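Local coordinates for protein ADP-ribose pyrophosphatase (Streptococcus suis, PDB 3O8S) that probably hydrolyses the pyrophosphate linkage of ADP-ribose or a related nucleoside diphosphate derivative, as a member of the Nudix hydrolase family, at residues D72-I77 and L181-A186; S105-V110 and V122-V127. One frame throughout, in Å; residues are numbered along the deposited sequence.

Interaction 1 (D72-I77 and L181-A186); sequences DTRAAI and LGKNTA. With EDO (1,2-ethanediol), chain F.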
ATOM      1  N   ASP A  72      -1.394   9.333  -1.813  1.00 60.66           N
ATOM      2  CA  ASP A  72      -0.521  10.230  -1.066  1.00 58.50           C
ATOM      3  C   ASP A  72       0.591   9.409  -0.421  1.00 58.98           C
ATOM      4  O   ASP A  72       0.321   8.354   0.152  1.00 57.38           O
ATOM      5  CB  ASP A  72      -1.304  11.017  -0.006  1.00 60.27           C
ATOM      6  CG  ASP A  72      -0.447  11.958   0.822  1.00 64.34           C
ATOM      7  OD1 ASP A  72       0.039  12.955   0.266  1.00 64.56           O
ATOM      8  OD2 ASP A  72      -0.287  11.703   2.033  1.00 67.59           O
ATOM      9  N   THR A  73       1.840   9.857  -0.563  1.00 53.56           N
ATOM     10  CA  THR A  73       2.972   9.154   0.032  1.00 50.12           C
ATOM     11  C   THR A  73       3.569  10.040   1.106  1.00 52.45           C
ATOM     12  O   THR A  73       3.578  11.257   0.952  1.00 53.06           O
ATOM     13  CB  THR A  73       3.985   8.713  -1.019  1.00 56.47           C
ATOM     14  OG1 THR A  73       4.451   9.843  -1.750  1.00 57.65           O
ATOM     15  CG2 THR A  73       3.422   7.659  -1.967  1.00 59.16           C
ATOM     16  N   ARG A  74       3.970   9.444   2.232  1.00 46.83           N
ATOM     17  CA  ARG A  74       4.603  10.155   3.356  1.00 45.53           C
ATOM     18  C   ARG A  74       5.828   9.400   3.780  1.00 47.64           C
ATOM     19  O   ARG A  74       5.758   8.168   3.956  1.00 47.14           O
ATOM     20  CB  ARG A  74       3.647  10.327   4.554  1.00 44.75           C
ATOM     21  CG  ARG A  74       2.423  11.217   4.304  1.00 51.07           C
ATOM     22  CD  ARG A  74       2.735  12.701   4.305  1.00 51.98           C
ATOM     23  NE  ARG A  74       1.948  13.383   3.276  1.00 61.28           N
ATOM     24  CZ  ARG A  74       2.176  14.614   2.832  1.00 67.93           C
ATOM     25  NH1 ARG A  74       3.155  15.344   3.349  1.00 55.32           N
ATOM     26  NH2 ARG A  74       1.415  15.133   1.879  1.00 53.18           N
ATOM     27  N   ALA A  75       6.955  10.108   3.940  1.00 43.95           N
ATOM     28  CA  ALA A  75       8.200   9.470   4.368  1.00 42.93           C
ATOM     29  C   ALA A  75       8.469   9.728   5.846  1.00 44.21           C
ATOM     30  O   ALA A  75       8.416  10.869   6.289  1.00 43.94           O
ATOM     31  CB  ALA A  75       9.369   9.961   3.528  1.00 44.48           C
ATOM     32  N   ALA A  76       8.739   8.663   6.604  1.00 40.15           N
ATOM     33  CA  ALA A  76       9.061   8.738   8.036  1.00 40.48           C
ATOM     34  C   ALA A  76      10.547   8.428   8.213  1.00 43.01           C
ATOM     35  O   ALA A  76      10.962   7.309   7.951  1.00 42.63           O
ATOM     36  CB  ALA A  76       8.209   7.745   8.812  1.00 40.70           C
ATOM     37  N   ILE A  77      11.343   9.423   8.581  1.00 41.02           N
ATOM     38  CA  ILE A  77      12.802   9.318   8.732  1.00 41.15           C
ATOM     39  C   ILE A  77      13.171   9.568  10.190  1.00 43.93           C
ATOM     40  O   ILE A  77      12.807  10.592  10.743  1.00 43.63           O
ATOM     41  CB  ILE A  77      13.527  10.322   7.763  1.00 44.77           C
ATOM     42  CG1 ILE A  77      13.052  10.143   6.291  1.00 44.08           C
ATOM     43  CG2 ILE A  77      15.090  10.225   7.870  1.00 45.43           C
ATOM     44  CD1 ILE A  77      13.026  11.471   5.503  1.00 54.90           C
ATOM     45  N   LEU A 181      -2.472  18.286  10.415  1.00 62.59           N
ATOM     46  CA  LEU A 181      -3.202  17.075  10.817  1.00 60.74           C
ATOM     47  C   LEU A 181      -3.842  16.317   9.647  1.00 64.43           C
ATOM     48  O   LEU A 181      -3.852  15.079   9.680  1.00 61.21           O
ATOM     49  CB  LEU A 181      -4.236  17.369  11.915  1.00 63.00           C
ATOM     50  CG  LEU A 181      -3.637  17.879  13.252  1.00 67.95           C
ATOM     51  CD1 LEU A 181      -4.709  18.423  14.172  1.00 71.03           C
ATOM     52  CD2 LEU A 181      -2.771  16.798  13.953  1.00 66.03           C
ATOM     53  N   GLY A 182      -4.284  17.039   8.609  1.00 62.76           N
ATOM     54  CA  GLY A 182      -4.820  16.440   7.386  1.00 62.23           C
ATOM     55  C   GLY A 182      -3.779  15.586   6.667  1.00 65.12           C
ATOM     56  O   GLY A 182      -4.126  14.631   5.966  1.00 65.44           O
ATOM     57  N   LYS A 183      -2.487  15.907   6.872  1.00 58.84           N
ATOM     58  CA  LYS A 183      -1.348  15.200   6.284  1.00 55.40           C
ATOM     59  C   LYS A 183      -0.840  14.103   7.209  1.00 56.16           C
ATOM     60  O   LYS A 183      -0.562  13.005   6.737  1.00 54.08           O
ATOM     61  CB  LYS A 183      -0.213  16.177   5.938  1.00 57.52           C
ATOM     62  CG  LYS A 183      -0.532  16.977   4.694  1.00 62.58           C
ATOM     63  CD  LYS A 183       0.545  17.952   4.338  1.00 62.28           C
ATOM     64  CE  LYS A 183       0.166  18.612   3.043  1.00 63.27           C
ATOM     65  NZ  LYS A 183       1.122  19.669   2.676  1.00 64.79           N
ATOM     66  N   ASN A 184      -0.727  14.383   8.519  1.00 53.07           N
ATOM     67  CA  ASN A 184      -0.254  13.396   9.490  1.00 51.26           C
ATOM     68  C   ASN A 184      -0.674  13.758  10.912  1.00 56.71           C
ATOM     69  O   ASN A 184      -0.407  14.862  11.366  1.00 57.05           O
ATOM     70  CB  ASN A 184       1.296  13.225   9.418  1.00 45.98           C
ATOM     71  CG  ASN A 184       2.046  14.518   9.135  1.00 67.96           C
ATOM     72  OD1 ASN A 184       2.682  14.666   8.099  1.00 58.68           O
ATOM     73  ND2 ASN A 184       1.942  15.512  10.008  1.00 64.75           N
ATOM     74  N   THR A 185      -1.311  12.812  11.616  1.00 53.38           N
ATOM     75  CA  THR A 185      -1.690  12.965  13.023  1.00 54.45           C
ATOM     76  C   THR A 185      -0.499  12.535  13.903  1.00 58.29           C
ATOM     77  O   THR A 185       0.419  11.857  13.414  1.00 54.52           O
ATOM     78  CB  THR A 185      -2.933  12.106  13.344  1.00 57.00           C
ATOM     79  OG1 THR A 185      -2.605  10.744  13.079  1.00 55.87           O
ATOM     80  CG2 THR A 185      -4.183  12.513  12.552  1.00 50.59           C
ATOM     81  N   ALA A 186      -0.534  12.888  15.210  1.00 58.18           N
ATOM     82  CA  ALA A 186       0.495  12.484  16.188  1.00 56.92           C
ATOM     83  C   ALA A 186       0.519  10.937  16.306  1.00 58.54           C
ATOM     84  O   ALA A 186       1.590  10.324  16.383  1.00 57.27           O
ATOM     85  CB  ALA A 186       0.207  13.135  17.540  1.00 60.29           C
TER
HETATM   86  C1  EDO F 210       5.311  19.531   1.977  1.00 66.10           C
HETATM   87  O1  EDO F 210       4.743  19.511   0.663  1.00 71.21           O
HETATM   88  C2  EDO F 210       5.074  18.183   2.641  1.00 62.76           C
HETATM   89  O2  EDO F 210       3.810  18.185   3.308  1.00 64.76           O

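Interaction 2 (S105-V110 and V122-V127); sequences SVKDNV and VEAQRV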
ATOM      1  N   SER A 105       6.532   5.237  -9.340  1.00 60.17           N
ATOM      2  CA  SER A 105       6.142   4.250  -8.342  1.00 57.54           C
ATOM      3  C   SER A 105       6.135   4.906  -6.951  1.00 57.60           C
ATOM      4  O   SER A 105       6.721   5.977  -6.781  1.00 55.69           O
ATOM      5  CB  SER A 105       7.112   3.070  -8.367  1.00 61.05           C
ATOM      6  OG  SER A 105       8.350   3.402  -7.750  1.00 63.45           O
ATOM      7  N   VAL A 106       5.521   4.241  -5.960  1.00 51.45           N
ATOM      8  CA  VAL A 106       5.418   4.708  -4.572  1.00 48.83           C
ATOM      9  C   VAL A 106       6.816   5.008  -4.003  1.00 51.67           C
ATOM     10  O   VAL A 106       7.034   6.088  -3.469  1.00 51.34           O
ATOM     11  CB  VAL A 106       4.647   3.674  -3.696  1.00 50.76           C
ATOM     12  CG1 VAL A 106       4.857   3.937  -2.200  1.00 49.40           C
ATOM     13  CG2 VAL A 106       3.166   3.685  -4.029  1.00 51.21           C
ATOM     14  N   LYS A 107       7.748   4.052  -4.133  1.00 48.64           N
ATOM     15  CA  LYS A 107       9.128   4.145  -3.658  1.00 47.99           C
ATOM     16  C   LYS A 107       9.869   5.288  -4.330  1.00 54.59           C
ATOM     17  O   LYS A 107      10.419   6.118  -3.611  1.00 54.59           O
ATOM     18  CB  LYS A 107       9.845   2.806  -3.889  1.00 50.28           C
ATOM     19  CG  LYS A 107      11.305   2.739  -3.501  1.00 61.03           C
ATOM     20  CD  LYS A 107      11.853   1.311  -3.588  1.00 67.13           C
ATOM     21  CE  LYS A 107      11.529   0.476  -2.363  1.00 75.36           C
ATOM     22  NZ  LYS A 107      12.155  -0.875  -2.403  1.00 85.03           N
ATOM     23  N   ASP A 108       9.861   5.372  -5.693  1.00 53.35           N
ATOM     24  CA  ASP A 108      10.579   6.427  -6.413  1.00 55.17           C
ATOM     25  C   ASP A 108      10.041   7.794  -6.027  1.00 59.52           C
ATOM     26  O   ASP A 108      10.819   8.742  -5.844  1.00 60.09           O
ATOM     27  CB  ASP A 108      10.505   6.222  -7.948  1.00 60.53           C
ATOM     28  CG  ASP A 108      11.223   4.982  -8.462  1.00 74.03           C
ATOM     29  OD1 ASP A 108      12.187   4.531  -7.798  1.00 74.78           O
ATOM     30  OD2 ASP A 108      10.824   4.465  -9.532  1.00 80.44           O
ATOM     31  N   ASN A 109       8.709   7.884  -5.882  1.00 54.65           N
ATOM     32  CA  ASN A 109       8.018   9.106  -5.519  1.00 55.59           C
ATOM     33  C   ASN A 109       8.429   9.615  -4.109  1.00 57.43           C
ATOM     34  O   ASN A 109       8.766  10.794  -4.006  1.00 57.02           O
ATOM     35  CB  ASN A 109       6.513   8.907  -5.612  1.00 58.79           C
ATOM     36  CG  ASN A 109       5.752  10.187  -5.617  1.00 74.88           C
ATOM     37  OD1 ASN A 109       5.645  10.874  -6.634  1.00 68.41           O
ATOM     38  ND2 ASN A 109       5.209  10.534  -4.471  1.00 69.56           N
ATOM     39  N   VAL A 110       8.440   8.750  -3.047  1.00 52.25           N
ATOM     40  CA  VAL A 110       8.830   9.216  -1.694  1.00 51.34           C
ATOM     41  C   VAL A 110      10.274   9.695  -1.659  1.00 53.36           C
ATOM     42  O   VAL A 110      10.538  10.742  -1.089  1.00 53.61           O
ATOM     43  CB  VAL A 110       8.588   8.252  -0.488  1.00 52.87           C
ATOM     44  CG1 VAL A 110       7.157   8.261  -0.049  1.00 52.24           C
ATOM     45  CG2 VAL A 110       9.100   6.843  -0.726  1.00 51.70           C
ATOM     46  N   VAL A 122      17.581   9.391   0.975  1.00 44.19           N
ATOM     47  CA  VAL A 122      17.043   8.338   1.813  1.00 42.73           C
ATOM     48  C   VAL A 122      16.775   7.120   0.969  1.00 51.29           C
ATOM     49  O   VAL A 122      16.646   7.213  -0.261  1.00 52.90           O
ATOM     50  CB  VAL A 122      15.743   8.766   2.591  1.00 43.59           C
ATOM     51  CG1 VAL A 122      15.980   9.998   3.472  1.00 42.81           C
ATOM     52  CG2 VAL A 122      14.534   8.957   1.654  1.00 42.84           C
ATOM     53  N   GLU A 123      16.643   5.984   1.631  1.00 49.56           N
ATOM     54  CA  GLU A 123      16.241   4.773   0.950  1.00 50.75           C
ATOM     55  C   GLU A 123      14.913   4.298   1.566  1.00 48.98           C
ATOM     56  O   GLU A 123      14.785   4.248   2.791  1.00 45.90           O
ATOM     57  CB  GLU A 123      17.341   3.692   0.946  1.00 54.05           C
ATOM     58  CG  GLU A 123      17.996   3.363   2.279  1.00 70.56           C
ATOM     59  CD  GLU A 123      19.067   2.285   2.208  1.00 95.11           C
ATOM     60  OE1 GLU A 123      19.915   2.326   1.283  1.00 88.09           O
ATOM     61  OE2 GLU A 123      19.072   1.408   3.102  1.00 82.23           O
ATOM     62  N   ALA A 124      13.898   4.081   0.713  1.00 44.48           N
ATOM     63  CA  ALA A 124      12.573   3.588   1.102  1.00 43.54           C
ATOM     64  C   ALA A 124      12.744   2.196   1.671  1.00 49.12           C
ATOM     65  O   ALA A 124      13.453   1.385   1.076  1.00 50.49           O
ATOM     66  CB  ALA A 124      11.654   3.579  -0.098  1.00 45.06           C
ATOM     67  N   GLN A 125      12.176   1.930   2.848  1.00 44.63           N
ATOM     68  CA  GLN A 125      12.462   0.676   3.510  1.00 44.02           C
ATOM     69  C   GLN A 125      11.257  -0.205   3.793  1.00 44.37           C
ATOM     70  O   GLN A 125      11.328  -1.411   3.595  1.00 43.03           O
ATOM     71  CB  GLN A 125      13.151   1.015   4.853  1.00 45.37           C
ATOM     72  CG  GLN A 125      13.922  -0.119   5.475  1.00 60.84           C
ATOM     73  CD  GLN A 125      14.802   0.380   6.590  1.00 71.71           C
ATOM     74  OE1 GLN A 125      15.987   0.615   6.401  1.00 67.08           O
ATOM     75  NE2 GLN A 125      14.250   0.528   7.784  1.00 59.26           N
ATOM     76  N   ARG A 126      10.205   0.370   4.359  1.00 39.20           N
ATOM     77  CA  ARG A 126       9.105  -0.407   4.855  1.00 37.15           C
ATOM     78  C   ARG A 126       7.822   0.353   4.710  1.00 39.43           C
ATOM     79  O   ARG A 126       7.799   1.567   4.905  1.00 39.23           O
ATOM     80  CB  ARG A 126       9.406  -0.747   6.361  1.00 35.24           C
ATOM     81  CG  ARG A 126       8.186  -1.054   7.280  1.00 33.42           C
ATOM     82  CD  ARG A 126       8.657  -1.401   8.688  1.00 34.05           C
ATOM     83  NE  ARG A 126       9.267  -2.742   8.682  1.00 37.14           N
ATOM     84  CZ  ARG A 126       9.866  -3.315   9.712  1.00 41.05           C
ATOM     85  NH1 ARG A 126       9.984  -2.666  10.864  1.00 38.80           N
ATOM     86  NH2 ARG A 126      10.337  -4.545   9.608  1.00 37.59           N
ATOM     87  N   VAL A 127       6.733  -0.374   4.401  1.00 36.38           N
ATOM     88  CA  VAL A 127       5.397   0.207   4.358  1.00 36.05           C
ATOM     89  C   VAL A 127       4.875   0.160   5.802  1.00 41.69           C
ATOM     90  O   VAL A 127       4.638  -0.919   6.347  1.00 40.32           O
ATOM     91  CB  VAL A 127       4.415  -0.465   3.352  1.00 38.39           C
ATOM     92  CG1 VAL A 127       3.116   0.352   3.246  1.00 37.82           C
ATOM     93  CG2 VAL A 127       5.061  -0.612   1.975  1.00 38.40           C
TER

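Interaction 1 (D72-I77 and L181-A186)
Lys183 lays its aliphatic chain across the guanidinium of Arg74, and the contact is best read along that lysine from CB outward. At CB the first torsion turns CG anti to the carbonyl carbon (chi1 -75°), and from there the chain runs extended. Lys183 CG is set over one face of the Arg74 guanidinium, 3.8 Å above its plane and displaced toward the rim. Lys183 CD touches Arg74 NH1 and lies 3.4 Å from O2 of a 1,2-ethanediol, probably from the crystallisation liquor, while Lys183 CE keeps 3.9 Å from Arg74 NH2. At the tip, Lys183 NZ donates to the same ethanediol O2 at 3.1 Å and also forms a salt bridge with Glu88.

The strand 70-79 beneath belongs to the central mixed sheet of the Nudix fold. Thr73, Ala75 and Ile77 face helix 106-118, whereas Asp72 and Arg74 emerge on the other side of the sheet, where the loop leading to helix 186-197 passes over them.

Two bonds fix the rotation of the guanidinium. Asp72 is gripped side-on: Arg74 NE reaches Asp72 OD2 at 3.1 Å, almost straight at 175° and in the guanidinium plane, and Arg74 NH2 reaches Asp72 OD1 at 3.0 Å, tilted from that plane. Both oxygens use their syn lone pairs. Arg74 NH1 serves ethanediol O2 at 2.9 Å, and the carbonyl of Leu95 as well. Lys183 NZ and Arg74 NH2 stand 4.6 Å apart without contact; Glu88 and Asp72, the latter shared with Lys147, probably ease their proximity.

Interaction 2 (S105-V110 and V122-V127)
With CG anti to the backbone N (chi1 178°), the side chain of Lys107 is carried alongside Ala124 and then bends at CG-CD (chi3 -82°), which curls it around the alanine's methyl. Lys107 CG meets Ala124 CB at 3.5 Å, and after the bend Lys107 CE returns to within 3.8 Å of Ala124 CB. One helical turn on, Val110 CG2 approaches Ala124 CB at 4.2 Å. The methyl, directed at the helix, is thus met by the valine branch and by the lysine's methylenes.

Helix 106-118 is the helix of the Nudix box in this family, and the strand that follows it in sequence passes across its first turns, meeting them at Ala124. The first turn of the helix is N-capped by Ser105, whose OG accepts from Asp108 N at 3.2 Å, nearly straight (168°). Farther along the strand, a classic beta bulge sets Gln125 and Arg126 against Leu151 of strand 145-157.

The second subunit adds to the contact: its Phe205 packs on Ala124 and forms a cation-pi pair with Lys107. Since no hydrogen bond crosses between 105-110 and 122-127, helix and strand meet here chiefly through aliphatic carbon, while the lysine's charge is directed to the partner subunit's ring, at the dimer interface.

The two contacts share the central sheet but use different sides of it. Interaction 1 is buried near the middle of the chain and is rich in charge, with a salt-bridged arginine beneath a lysine; interaction 2 lies farther out, is partly exposed, and is apolar apart from a lysine shared with the second subunit. They meet through strand 70-79: Thr73 OG1 and Asn109 ND2, 2.9 Å apart, probably form a hydrogen bond, and Val106 and Val110 pack on the same threonine. Ile77 likewise touches Val122. Strand 70-79 serves both faces, with Asp72 and Arg74 on one and Thr73 and Ile77 on the other. Along the sequence, interaction 2 is nested within the loop closed by interaction 1.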